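PDB 4CIT: vanadium-dependent haloperoxidase from Zobellia galactanivorans, which probably catalyses the peroxide-dependent oxidation of iodide, as a bacterial vanadium iodoperoxidase that binds vanadate. Local coordinates for residues 375-380 / 442-447; 291-296 / 312-317; 248-253 / 257-262; 241-246 / 342-347. All coordinates share one frame; numbering follows the deposited sequence. Where two conformers were deposited one is given.

Contact 1: 375-380 / 442-447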
loop_
_atom_site.group_PDB
_atom_site.type_symbol
_atom_site.label_atom_id
_atom_site.label_comp_id
_atom_site.label_asym_id
_atom_site.label_seq_id
_atom_site.Cartn_x
_atom_site.Cartn_y
_atom_site.Cartn_z
ATOM N N ALA A 375 1.089 -7.875 2.023
ATOM C CA ALA A 375 2.210 -7.227 2.657
ATOM C C ALA A 375 2.858 -8.156 3.720
ATOM O O ALA A 375 4.085 -8.167 3.892
ATOM C CB ALA A 375 1.778 -5.916 3.251
ATOM N N SER A 376 2.046 -8.785 4.546
ATOM C CA SER A 376 2.483 -9.751 5.530
ATOM C C SER A 376 3.386 -10.891 4.990
ATOM O O SER A 376 4.439 -11.304 5.583
ATOM C CB SER A 376 1.267 -10.419 6.110
ATOM O OG SER A 376 1.651 -11.138 7.270
ATOM N N VAL A 377 2.951 -11.445 3.894
ATOM C CA VAL A 377 3.717 -12.492 3.206
ATOM C C VAL A 377 5.078 -12.002 2.772
ATOM O O VAL A 377 6.105 -12.629 3.003
ATOM C CB VAL A 377 2.931 -13.097 2.032
ATOM C CG1 VAL A 377 3.836 -13.894 1.134
ATOM C CG2 VAL A 377 1.817 -13.977 2.583
ATOM N N VAL A 378 5.114 -10.839 2.131
ATOM C CA VAL A 378 6.388 -10.249 1.709
ATOM C C VAL A 378 7.296 -9.947 2.871
ATOM O O VAL A 378 8.465 -10.364 2.844
ATOM C CB VAL A 378 6.183 -8.951 0.848
ATOM C CG1 VAL A 378 7.536 -8.327 0.522
ATOM C CG2 VAL A 378 5.455 -9.331 -0.408
ATOM N N LEU A 379 6.783 -9.320 3.935
ATOM C CA LEU A 379 7.647 -8.956 5.050
ATOM C C LEU A 379 8.103 -10.190 5.816
ATOM O O LEU A 379 9.220 -10.222 6.356
ATOM C CB LEU A 379 6.933 -7.942 5.991
ATOM C CG LEU A 379 6.703 -6.588 5.274
ATOM C CD1 LEU A 379 5.916 -5.672 6.216
ATOM C CD2 LEU A 379 7.926 -5.854 4.802
ATOM N N THR A 380 7.214 -11.176 5.887
ATOM C CA THR A 380 7.623 -12.454 6.498
ATOM C C THR A 380 8.772 -13.097 5.710
ATOM O O THR A 380 9.722 -13.623 6.273
ATOM C CB THR A 380 6.461 -13.368 6.643
ATOM O OG1 THR A 380 5.455 -12.682 7.426
ATOM C CG2 THR A 380 6.885 -14.726 7.305
ATOM N N PHE A 442 2.746 -15.592 -4.674
ATOM C CA PHE A 442 3.117 -15.584 -6.079
ATOM C C PHE A 442 4.234 -14.523 -6.343
ATOM O O PHE A 442 5.206 -14.786 -7.096
ATOM C CB PHE A 442 1.863 -15.268 -6.898
ATOM C CG PHE A 442 2.105 -14.967 -8.355
ATOM C CD1 PHE A 442 2.337 -16.011 -9.297
ATOM C CD2 PHE A 442 2.059 -13.700 -8.774
ATOM C CE1 PHE A 442 2.649 -15.735 -10.636
ATOM C CE2 PHE A 442 2.260 -13.408 -10.115
ATOM C CZ PHE A 442 2.561 -14.404 -11.027
ATOM N N VAL A 443 4.040 -13.304 -5.844
ATOM C CA VAL A 443 5.033 -12.224 -6.024
ATOM C C VAL A 443 6.375 -12.664 -5.455
ATOM O O VAL A 443 7.409 -12.515 -6.129
ATOM C CB VAL A 443 4.578 -10.863 -5.437
ATOM C CG1 VAL A 443 5.711 -9.848 -5.420
ATOM C CG2 VAL A 443 3.361 -10.348 -6.101
ATOM N N VAL A 444 6.390 -13.243 -4.265
ATOM C CA VAL A 444 7.682 -13.607 -3.697
ATOM C C VAL A 444 8.352 -14.787 -4.439
ATOM O O VAL A 444 9.557 -14.861 -4.521
ATOM C CB VAL A 444 7.653 -13.832 -2.184
ATOM C CG1 VAL A 444 7.218 -12.578 -1.510
ATOM C CG2 VAL A 444 6.799 -14.951 -1.794
ATOM N N ASN A 445 7.552 -15.621 -5.057
ATOM C CA ASN A 445 8.058 -16.792 -5.789
ATOM C C ASN A 445 8.465 -16.369 -7.156
ATOM O O ASN A 445 9.272 -17.112 -7.788
ATOM C CB ASN A 445 6.988 -17.914 -5.862
ATOM C CG ASN A 445 6.870 -18.680 -4.572
ATOM O OD1 ASN A 445 7.815 -18.788 -3.817
ATOM N ND2 ASN A 445 5.692 -19.243 -4.318
ATOM N N LYS A 446 7.893 -15.279 -7.680
ATOM C CA LYS A 446 8.208 -14.853 -9.044
ATOM C C LYS A 446 9.439 -13.949 -9.046
ATOM O O LYS A 446 10.340 -14.197 -9.866
ATOM C CB LYS A 446 7.008 -14.236 -9.729
ATOM C CG LYS A 446 7.320 -13.786 -11.152
ATOM C CD LYS A 446 6.067 -13.363 -11.835
ATOM C CE LYS A 446 6.383 -12.497 -13.048
ATOM N NZ LYS A 446 5.163 -12.129 -13.843
ATOM N N LEU A 447 9.525 -12.925 -8.172
ATOM C CA LEU A 447 10.598 -11.930 -8.211
ATOM C C LEU A 447 11.920 -12.454 -7.628
ATOM O O LEU A 447 11.990 -12.874 -6.474
ATOM C CB LEU A 447 10.247 -10.593 -7.504
ATOM C CG LEU A 447 8.996 -9.907 -8.084
ATOM C CD1 LEU A 447 8.775 -8.570 -7.346
ATOM C CD2 LEU A 447 9.100 -9.711 -9.592
#

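Contact 2: 291-296 / 312-317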
loop_
_atom_site.group_PDB
_atom_site.type_symbol
_atom_site.label_atom_id
_atom_site.label_comp_id
_atom_site.label_asym_id
_atom_site.label_seq_id
_atom_site.Cartn_x
_atom_site.Cartn_y
_atom_site.Cartn_z
ATOM N N HIS A 291 0.124 2.363 5.819
ATOM C CA HIS A 291 0.377 1.804 7.112
ATOM C C HIS A 291 1.392 0.648 6.993
ATOM O O HIS A 291 2.337 0.570 7.823
ATOM C CB HIS A 291 -0.932 1.329 7.671
ATOM C CG HIS A 291 -0.895 0.894 9.105
ATOM N ND1 HIS A 291 -2.027 0.917 9.895
ATOM C CD2 HIS A 291 0.105 0.464 9.903
ATOM C CE1 HIS A 291 -1.710 0.572 11.130
ATOM N NE2 HIS A 291 -0.446 0.185 11.141
ATOM N N TRP A 292 1.238 -0.184 5.969
ATOM C CA TRP A 292 2.180 -1.294 5.774
ATOM C C TRP A 292 3.562 -0.832 5.333
ATOM O O TRP A 292 4.523 -1.465 5.665
ATOM C CB TRP A 292 1.576 -2.389 4.879
ATOM C CG TRP A 292 0.620 -3.239 5.677
ATOM C CD1 TRP A 292 -0.750 -3.072 5.769
ATOM C CD2 TRP A 292 0.949 -4.321 6.536
ATOM N NE1 TRP A 292 -1.288 -4.020 6.627
ATOM C CE2 TRP A 292 -0.243 -4.768 7.134
ATOM C CE3 TRP A 292 2.147 -4.926 6.893
ATOM C CZ2 TRP A 292 -0.264 -5.848 8.022
ATOM C CZ3 TRP A 292 2.130 -6.023 7.732
ATOM C CH2 TRP A 292 0.923 -6.447 8.316
ATOM N N MET A 293 3.641 0.260 4.603
ATOM C CA MET A 293 4.892 0.903 4.333
ATOM C C MET A 293 5.566 1.347 5.616
ATOM O O MET A 293 6.779 1.197 5.786
ATOM C CB MET A 293 4.795 2.051 3.308
ATOM C CG MET A 293 4.429 1.605 1.951
ATOM S SD MET A 293 5.671 0.557 1.106
ATOM C CE MET A 293 6.972 1.706 1.052
ATOM N N GLY A 294 4.788 1.836 6.575
ATOM C CA GLY A 294 5.257 2.178 7.823
ATOM C C GLY A 294 5.783 0.987 8.644
ATOM O O GLY A 294 6.861 1.092 9.310
ATOM N N ILE A 295 5.076 -0.158 8.573
ATOM C CA ILE A 295 5.547 -1.385 9.219
ATOM C C ILE A 295 6.815 -1.903 8.549
ATOM O O ILE A 295 7.732 -2.331 9.301
ATOM C CB ILE A 295 4.440 -2.464 9.210
ATOM C CG1 ILE A 295 3.266 -1.926 10.041
ATOM C CG2 ILE A 295 4.919 -3.832 9.650
ATOM C CD1 ILE A 295 2.043 -2.750 10.025
ATOM N N ALA A 296 6.916 -1.749 7.233
ATOM C CA ALA A 296 8.163 -2.137 6.568
ATOM C C ALA A 296 9.348 -1.319 7.066
ATOM O O ALA A 296 10.430 -1.842 7.280
ATOM C CB ALA A 296 8.031 -1.991 5.112
ATOM N N PHE A 312 15.402 -2.942 -1.079
ATOM C CA PHE A 312 14.909 -4.228 -1.414
ATOM C C PHE A 312 13.591 -4.534 -0.717
ATOM O O PHE A 312 12.627 -4.920 -1.376
ATOM C CB PHE A 312 15.978 -5.215 -1.025
ATOM C CG PHE A 312 15.567 -6.638 -0.980
ATOM C CD1 PHE A 312 15.463 -7.384 -2.098
ATOM C CD2 PHE A 312 15.429 -7.266 0.245
ATOM C CE1 PHE A 312 15.117 -8.742 -2.023
ATOM C CE2 PHE A 312 15.165 -8.612 0.330
ATOM C CZ PHE A 312 14.954 -9.348 -0.789
ATOM N N ALA A 313 13.543 -4.362 0.553
ATOM C CA ALA A 313 12.372 -4.675 1.263
ATOM C C ALA A 313 11.154 -3.775 0.870
ATOM O O ALA A 313 9.988 -4.253 0.638
ATOM C CB ALA A 313 12.609 -4.600 2.734
ATOM N N TYR A 314 11.423 -2.457 0.796
ATOM C CA TYR A 314 10.359 -1.540 0.435
ATOM C C TYR A 314 9.844 -1.782 -0.985
ATOM O O TYR A 314 8.660 -1.631 -1.280
ATOM C CB TYR A 314 10.772 -0.071 0.548
ATOM C CG TYR A 314 11.186 0.407 1.870
ATOM C CD1 TYR A 314 11.047 -0.342 2.995
ATOM C CD2 TYR A 314 11.667 1.683 2.017
ATOM C CE1 TYR A 314 11.415 0.172 4.248
ATOM C CE2 TYR A 314 12.006 2.228 3.257
ATOM C CZ TYR A 314 11.911 1.421 4.373
ATOM O OH TYR A 314 12.352 1.873 5.611
ATOM N N THR A 315 10.736 -2.158 -1.899
ATOM C CA THR A 315 10.352 -2.417 -3.244
ATOM C C THR A 315 9.559 -3.639 -3.411
ATOM O O THR A 315 8.474 -3.617 -4.053
ATOM C CB THR A 315 11.608 -2.415 -4.142
ATOM O OG1 THR A 315 12.269 -1.140 -3.963
ATOM C CG2 THR A 315 11.182 -2.510 -5.587
ATOM N N LYS A 316 9.994 -4.728 -2.778
ATOM C CA LYS A 316 9.226 -5.958 -2.886
ATOM C C LYS A 316 7.803 -5.747 -2.236
ATOM O O LYS A 316 6.803 -6.197 -2.828
ATOM C CB LYS A 316 9.998 -7.124 -2.287
ATOM C CG LYS A 316 9.489 -8.468 -2.734
ATOM C CD LYS A 316 10.230 -9.662 -2.125
ATOM C CE LYS A 316 11.687 -9.751 -2.402
ATOM N NZ LYS A 316 12.257 -11.127 -2.123
ATOM N N ALA A 317 7.744 -5.064 -1.134
ATOM C CA ALA A 317 6.459 -4.794 -0.412
ATOM C C ALA A 317 5.518 -3.892 -1.199
ATOM O O ALA A 317 4.297 -4.201 -1.371
ATOM C CB ALA A 317 6.662 -4.278 0.985
#

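Contact 3: 248-253 / 257-262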
loop_
_atom_site.group_PDB
_atom_site.type_symbol
_atom_site.label_atom_id
_atom_site.label_comp_id
_atom_site.label_asym_id
_atom_site.label_seq_id
_atom_site.Cartn_x
_atom_site.Cartn_y
_atom_site.Cartn_z
ATOM N N ASN A 248 -23.521 -4.814 18.244
ATOM C CA ASN A 248 -24.362 -4.684 19.488
ATOM C C ASN A 248 -23.656 -5.169 20.748
ATOM O O ASN A 248 -23.831 -4.540 21.814
ATOM C CB ASN A 248 -25.728 -5.356 19.321
ATOM C CG ASN A 248 -26.617 -4.644 18.281
ATOM O OD1 ASN A 248 -26.379 -3.484 17.946
ATOM N ND2 ASN A 248 -27.527 -5.377 17.674
ATOM N N LYS A 249 -22.829 -6.225 20.665
ATOM C CA LYS A 249 -21.929 -6.626 21.770
ATOM C C LYS A 249 -20.914 -5.572 22.136
ATOM O O LYS A 249 -20.685 -5.296 23.333
ATOM C CB LYS A 249 -21.244 -7.917 21.405
ATOM C CG LYS A 249 -22.204 -9.085 21.390
ATOM C CD LYS A 249 -21.467 -10.371 21.050
ATOM C CE LYS A 249 -22.431 -11.545 20.985
ATOM N NZ LYS A 249 -21.712 -12.813 20.628
ATOM N N ILE A 250 -20.331 -4.883 21.133
ATOM C CA ILE A 250 -19.489 -3.787 21.382
ATOM C C ILE A 250 -20.183 -2.652 22.131
ATOM O O ILE A 250 -19.632 -2.119 23.095
ATOM C CB ILE A 250 -18.798 -3.330 20.058
ATOM C CG1 ILE A 250 -17.883 -4.449 19.628
ATOM C CG2 ILE A 250 -18.036 -2.082 20.276
ATOM C CD1 ILE A 250 -17.312 -4.229 18.225
ATOM N N THR A 251 -21.370 -2.291 21.678
ATOM C CA THR A 251 -22.227 -1.328 22.417
ATOM C C THR A 251 -22.371 -1.760 23.866
ATOM O O THR A 251 -22.225 -0.915 24.757
ATOM C CB THR A 251 -23.597 -1.155 21.746
ATOM O OG1 THR A 251 -23.377 -0.674 20.403
ATOM C CG2 THR A 251 -24.562 -0.177 22.551
ATOM N N GLU A 252 -22.707 -3.028 24.103
ATOM C CA GLU A 252 -22.979 -3.516 25.474
ATOM C C GLU A 252 -21.700 -3.391 26.318
ATOM O O GLU A 252 -21.813 -3.065 27.507
ATOM C CB GLU A 252 -23.542 -4.963 25.545
ATOM C CG GLU A 252 -24.789 -5.314 24.726
ATOM C CD GLU A 252 -24.834 -6.812 24.238
ATOM O OE1 GLU A 252 -24.215 -7.705 24.887
ATOM O OE2 GLU A 252 -25.470 -7.121 23.179
ATOM N N GLU A 253 -20.495 -3.558 25.746
ATOM C CA GLU A 253 -19.246 -3.380 26.530
ATOM C C GLU A 253 -18.815 -1.944 26.817
ATOM O O GLU A 253 -18.080 -1.720 27.772
ATOM C CB GLU A 253 -18.062 -3.980 25.836
ATOM C CG GLU A 253 -18.165 -5.451 25.635
ATOM C CD GLU A 253 -17.040 -5.971 24.758
ATOM O OE1 GLU A 253 -16.503 -5.197 23.916
ATOM O OE2 GLU A 253 -16.713 -7.161 24.895
ATOM N N SER A 257 -13.828 -0.616 25.010
ATOM C CA SER A 257 -13.581 -1.986 24.549
ATOM C C SER A 257 -12.401 -2.059 23.604
ATOM O O SER A 257 -12.106 -1.137 22.860
ATOM C CB SER A 257 -14.844 -2.621 23.994
ATOM O OG SER A 257 -14.966 -2.504 22.597
ATOM N N GLU A 258 -11.694 -3.148 23.698
ATOM C CA GLU A 258 -10.539 -3.360 22.881
ATOM C C GLU A 258 -10.945 -3.382 21.407
ATOM O O GLU A 258 -10.177 -2.916 20.529
ATOM C CB GLU A 258 -9.889 -4.626 23.336
ATOM C CG GLU A 258 -8.721 -5.150 22.514
ATOM C CD GLU A 258 -7.432 -4.380 22.665
ATOM O OE1 GLU A 258 -7.482 -3.216 23.119
ATOM O OE2 GLU A 258 -6.363 -4.962 22.305
ATOM N N GLU A 259 -12.171 -3.840 21.115
ATOM C CA GLU A 259 -12.607 -3.953 19.705
ATOM C C GLU A 259 -12.707 -2.643 19.020
ATOM O O GLU A 259 -12.370 -2.459 17.821
ATOM C CB GLU A 259 -13.946 -4.656 19.649
ATOM C CG GLU A 259 -13.898 -6.125 19.985
ATOM C CD GLU A 259 -13.842 -6.422 21.460
ATOM O OE1 GLU A 259 -13.997 -5.517 22.301
ATOM O OE2 GLU A 259 -13.638 -7.573 21.751
ATOM N N ILE A 260 -13.148 -1.634 19.781
ATOM C CA ILE A 260 -13.251 -0.348 19.239
ATOM C C ILE A 260 -11.858 0.248 18.992
ATOM O O ILE A 260 -11.607 0.873 17.952
ATOM C CB ILE A 260 -14.019 0.612 20.144
ATOM C CG1 ILE A 260 -15.466 0.245 20.138
ATOM C CG2 ILE A 260 -13.938 2.025 19.633
ATOM C CD1 ILE A 260 -16.255 1.207 21.028
ATOM N N GLN A 261 -10.934 -0.008 19.889
ATOM C CA GLN A 261 -9.504 0.434 19.689
ATOM C C GLN A 261 -8.889 -0.186 18.448
ATOM O O GLN A 261 -8.149 0.461 17.740
ATOM C CB GLN A 261 -8.608 -0.048 20.845
ATOM C CG GLN A 261 -8.851 0.626 22.174
ATOM C CD GLN A 261 -7.940 0.105 23.278
ATOM O OE1 GLN A 261 -6.702 0.040 23.137
ATOM N NE2 GLN A 261 -8.560 -0.288 24.412
ATOM N N ILE A 262 -9.196 -1.450 18.218
ATOM C CA ILE A 262 -8.636 -2.222 17.065
ATOM C C ILE A 262 -9.240 -1.666 15.799
ATOM O O ILE A 262 -8.544 -1.375 14.838
ATOM C CB ILE A 262 -8.848 -3.712 17.250
ATOM C CG1 ILE A 262 -7.919 -4.223 18.409
ATOM C CG2 ILE A 262 -8.713 -4.427 15.894
ATOM C CD1 ILE A 262 -8.127 -5.687 18.850
HETATM O O HOH W 1 -14.710 -8.466 23.911
#

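Contact 4: 241-246 / 342-347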
loop_
_atom_site.group_PDB
_atom_site.type_symbol
_atom_site.label_atom_id
_atom_site.label_comp_id
_atom_site.label_asym_id
_atom_site.label_seq_id
_atom_site.Cartn_x
_atom_site.Cartn_y
_atom_site.Cartn_z
ATOM N N LYS A 241 -26.175 -11.037 10.048
ATOM C CA LYS A 241 -26.517 -11.114 11.451
ATOM C C LYS A 241 -25.311 -11.072 12.362
ATOM O O LYS A 241 -25.346 -10.459 13.415
ATOM C CB LYS A 241 -27.378 -12.357 11.735
ATOM C CG LYS A 241 -27.944 -12.467 13.165
ATOM C CD LYS A 241 -28.438 -13.861 13.566
ATOM C CE LYS A 241 -29.287 -13.832 14.838
ATOM N NZ LYS A 241 -28.486 -13.782 16.093
ATOM N N GLU A 242 -24.217 -11.688 11.968
ATOM C CA GLU A 242 -22.956 -11.578 12.665
ATOM C C GLU A 242 -22.453 -10.110 12.795
ATOM O O GLU A 242 -22.134 -9.715 13.810
ATOM C CB GLU A 242 -21.911 -12.503 11.997
ATOM C CG GLU A 242 -20.606 -12.378 12.761
ATOM C CD GLU A 242 -19.378 -13.079 12.187
ATOM O OE1 GLU A 242 -19.385 -13.507 11.019
ATOM O OE2 GLU A 242 -18.343 -13.146 12.946
ATOM N N VAL A 243 -22.397 -9.347 11.708
ATOM C CA VAL A 243 -22.073 -7.942 11.691
ATOM C C VAL A 243 -22.903 -7.181 12.684
ATOM O O VAL A 243 -22.404 -6.391 13.495
ATOM C CB VAL A 243 -22.132 -7.336 10.270
ATOM C CG1 VAL A 243 -21.765 -5.841 10.362
ATOM C CG2 VAL A 243 -21.099 -8.041 9.399
ATOM N N TYR A 244 -24.199 -7.424 12.597
ATOM C CA TYR A 244 -25.207 -6.725 13.429
ATOM C C TYR A 244 -24.940 -7.005 14.894
ATOM O O TYR A 244 -24.815 -6.075 15.725
ATOM C CB TYR A 244 -26.568 -7.225 13.005
ATOM C CG TYR A 244 -27.695 -6.608 13.796
ATOM C CD1 TYR A 244 -28.116 -5.348 13.539
ATOM C CD2 TYR A 244 -28.334 -7.332 14.768
ATOM C CE1 TYR A 244 -29.179 -4.749 14.238
ATOM C CE2 TYR A 244 -29.422 -6.764 15.453
ATOM C CZ TYR A 244 -29.788 -5.449 15.206
ATOM O OH TYR A 244 -30.852 -4.844 15.863
ATOM N N ASP A 245 -24.796 -8.267 15.216
ATOM C CA ASP A 245 -24.610 -8.785 16.583
ATOM C C ASP A 245 -23.261 -8.369 17.233
ATOM O O ASP A 245 -23.183 -7.966 18.401
ATOM C CB ASP A 245 -24.724 -10.335 16.694
ATOM C CG ASP A 245 -26.153 -10.845 16.469
ATOM O OD1 ASP A 245 -27.125 -10.035 16.543
ATOM O OD2 ASP A 245 -26.332 -12.052 16.220
ATOM N N VAL A 246 -22.169 -8.480 16.475
ATOM C CA VAL A 246 -20.902 -7.965 16.937
ATOM C C VAL A 246 -20.980 -6.516 17.363
ATOM O O VAL A 246 -20.389 -6.118 18.371
ATOM C CB VAL A 246 -19.782 -8.197 15.865
ATOM C CG1 VAL A 246 -18.484 -7.426 16.170
ATOM C CG2 VAL A 246 -19.499 -9.627 15.752
ATOM N N THR A 342 -26.290 -0.753 4.889
ATOM C CA THR A 342 -27.391 -0.579 3.926
ATOM C C THR A 342 -28.479 -1.662 4.127
ATOM O O THR A 342 -29.666 -1.338 4.276
ATOM C CB THR A 342 -26.852 -0.645 2.520
ATOM O OG1 THR A 342 -25.670 0.213 2.433
ATOM C CG2 THR A 342 -27.927 -0.201 1.532
ATOM N N VAL A 343 -28.070 -2.928 4.255
ATOM C CA VAL A 343 -29.017 -4.014 4.388
ATOM C C VAL A 343 -29.614 -3.993 5.776
ATOM O O VAL A 343 -30.840 -4.152 5.945
ATOM C CB VAL A 343 -28.368 -5.417 4.138
ATOM C CG1 VAL A 343 -29.458 -6.449 4.035
ATOM C CG2 VAL A 343 -27.542 -5.391 2.820
ATOM N N ILE A 344 -28.789 -3.690 6.743
ATOM C CA ILE A 344 -29.302 -3.661 8.131
ATOM C C ILE A 344 -30.311 -2.505 8.270
ATOM O O ILE A 344 -31.399 -2.717 8.875
ATOM C CB ILE A 344 -28.158 -3.579 9.180
ATOM C CG1 ILE A 344 -27.363 -4.934 9.242
ATOM C CG2 ILE A 344 -28.739 -3.151 10.521
ATOM C CD1 ILE A 344 -26.003 -4.695 9.816
ATOM N N ASN A 345 -29.987 -1.292 7.821
ATOM C CA ASN A 345 -30.901 -0.168 8.013
ATOM C C ASN A 345 -32.195 -0.302 7.171
ATOM O O ASN A 345 -33.272 0.104 7.661
ATOM C CB ASN A 345 -30.262 1.169 7.725
ATOM C CG ASN A 345 -29.206 1.525 8.758
ATOM O OD1 ASN A 345 -29.316 1.176 9.985
ATOM N ND2 ASN A 345 -28.290 2.255 8.346
ATOM N N GLN A 346 -32.123 -0.933 5.996
ATOM C CA GLN A 346 -33.294 -1.123 5.162
ATOM C C GLN A 346 -34.202 -2.292 5.558
ATOM O O GLN A 346 -35.426 -2.257 5.257
ATOM C CB GLN A 346 -32.931 -1.150 3.657
ATOM C CG GLN A 346 -32.542 0.218 3.143
ATOM C CD GLN A 346 -31.714 0.307 1.829
ATOM O OE1 GLN A 346 -31.889 -0.436 0.964
ATOM N NE2 GLN A 346 -30.808 1.242 1.756
ATOM N N HIS A 347 -33.657 -3.309 6.213
ATOM C CA HIS A 347 -34.429 -4.518 6.475
ATOM C C HIS A 347 -34.455 -4.994 7.874
ATOM O O HIS A 347 -35.303 -5.841 8.165
ATOM C CB HIS A 347 -33.966 -5.653 5.546
ATOM C CG HIS A 347 -34.034 -5.287 4.118
ATOM N ND1 HIS A 347 -35.235 -5.262 3.425
ATOM C CD2 HIS A 347 -33.084 -4.886 3.239
ATOM C CE1 HIS A 347 -35.029 -4.824 2.196
ATOM N NE2 HIS A 347 -33.728 -4.610 2.049
#

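Contact 1: 375-380 / 442-447
V378 and V444 mark where the two helices come nearest, their CA atoms 6.5 Å apart. Segment 375-380 is an inner piece of helix 367-383, whereas 442-447 runs out at the end of helix 426-446: L447 is the first residue to leave helical backbone angles. Three valines make the contact. V444 sends its two methyls to different neighbours. CG1, anti to its own carbonyl carbon (chi1 -60°), lies 3.9 Å from V378 CG2 and also touches the backbone of that residue, with V444 CG1 4.1 Å from V378 CA. The other branch turns to the preceding residue, V444 CG2 sitting 4.3 Å from V377 CG1. So the fork of one valine straddles two successive residues of the opposite helix, one of which, V378, also packs on K316 and A320 of helix 307-335. The same third helix receives V443. Both partner helices start close to the vanadate pocket, one at G367 and the other just after H424, and they meet here well along their lengths. Because the side chains that meet are all valines, cohesion comes mainly from dispersion and the exclusion of water, without directional bonds to fix the register.

Contact 2: 291-296 / 312-317
A296 and M293 on helix 288-302 face Y314 on helix 307-335, and the two helices form a helical hairpin with a short connection. Apolar packing is the first kind of interaction. The methyl of A296 lies by the CD1-CE1 bond of the tyrosine, its CB 4.0 Å from Y314 CD1 and 4.1 Å from Y314 CE1. M293 reaches in with a coiled chain whose successive torsions all turn the same way (chi3 -62°), so that its terminal methyl arrives near the root of the tyrosine, M293 CE being 4.2 Å from Y314 CB; relative to the ring this methyl stands obliquely.

A second kind of approach involves the backbone. A296 O lies in the plane of the tyrosine ring, at its edge, 3.8 Å from Y314 CE1, a distance that allows only a mild attraction to the ring hydrogen. The ring can offer that edge because chi2 of Y314 is -9°, which leaves its plane nearly containing the bond from CA to CB.

The polar end of Y314 is served elsewhere: OH hydrogen-bonds to D42 OD1 and weakly to R301.

Helix 59-80 closes over this pair, with F66 and N70 against M293 and N70 also against Y314. Helix 367-383 receives A313 at V382 and F383, and is tied on by K316 to E381 and by W292 NE1 to S372 OG, while H291 bonds to D391 in strand 389-391.

Contact 3: 248-253 / 257-262
I250, E253 and E259 have the most surface buried in this corner between two consecutive helices, where helix 235-253 ends and, after a short turn, S257 N-caps helix 258-266. The axes of 248-253 and 258-262 pass 10.3 Å apart with their directions at 118°.

I250 fills the angle between the helices. Its branches divide the work: CG2 presses on the next helix, a tight 3.5 Å from I260 CG1, while I250 CD1 lies 3.7 Å from E259 CB. The isoleucine thus spans two successive residues of the next helix.

E253 stretches out from the last turn of its helix and brings OE1 to within 3.1 Å of S257 CB. Its chain crosses that of E259 at about a right angle, which brings E253 OE1 to 3.0 Å from E259 OE1 although both are acceptors; the carboxylate planes are 45° apart. Such closeness would favour a proton on one of the pair, or at least a raised pKa.

E259, folded at chi2 (80°), takes part of its support from its own helix start: S257 OG donates to the anti lone pair of E259 OE1 at 3.2 Å. The same OG accepts a weak capping bond from I260 N. E259 also packs on Y420 of helix 407-420. One water bridges the two acids, donating to E253 OE2 and to E259 OE2 over 2.6 Å each.

Contact 4: 241-246 / 342-347
V243 and Y244 of helix 235-253 receive I344 of helix 340-347, a helix-on-helix packing in the α-helical vanadium haloperoxidase fold. The second helix starts directly after R339 of the vanadate pocket, and the side chain of V243 lies about 12 Å from a bound vanadate.

Taking 342-347 in order, V343 packs on L240, about one turn before Y244 on the first helix. I344 then makes the whole crossing. Both of its branches are used: CD1 settles over the start of the tyrosine, 4.1 Å from Y244 CB, and more loosely beside the valine, 4.4 Å from V243 CG1. The other branch, anti to the isoleucine backbone N, meets the ring obliquely, with I344 CG2 3.8 Å from Y244 CD1 and 4.1 Å from Y244 CE1. Past this point the helix runs on to its end at H347.

The chain just beyond the segment returns to hold the tyrosine: W352 stacks on its ring and bonds through NE1 to Y244 O, and D349 OD2 binds Y244 OH. The ring is therefore fixed at its hydroxyl and by a stack while I344 CG2 packs obliquely against CD1 and CE1. On helix 235-253 itself, K241, whose CB points away from 342-347, gives NZ to the syn lone pair of D245 OD2 at 2.8 Å.

Overall arrangement
Coming from the N terminus, the first helix used by these contacts is 235-253, and it serves two: 241-246 waits for 342-347, almost a hundred residues on, while 248-253 turns at once into 257-262. Contact 3 is therefore a tight local corner nested inside the long loop that contact 4 closes. Contact 2, the hairpin of helices 288-302 and 307-335, lies within the same loop but after contact 3. Contact 1 opens only once contact 4 has closed and joins helix 367-383 to the C-terminal helix 426-446; no two loops cross. In space, contacts 1 and 2 touch, with centres 11 Å apart, in the inner bundle, whereas contacts 3 and 4 share a helix farther out.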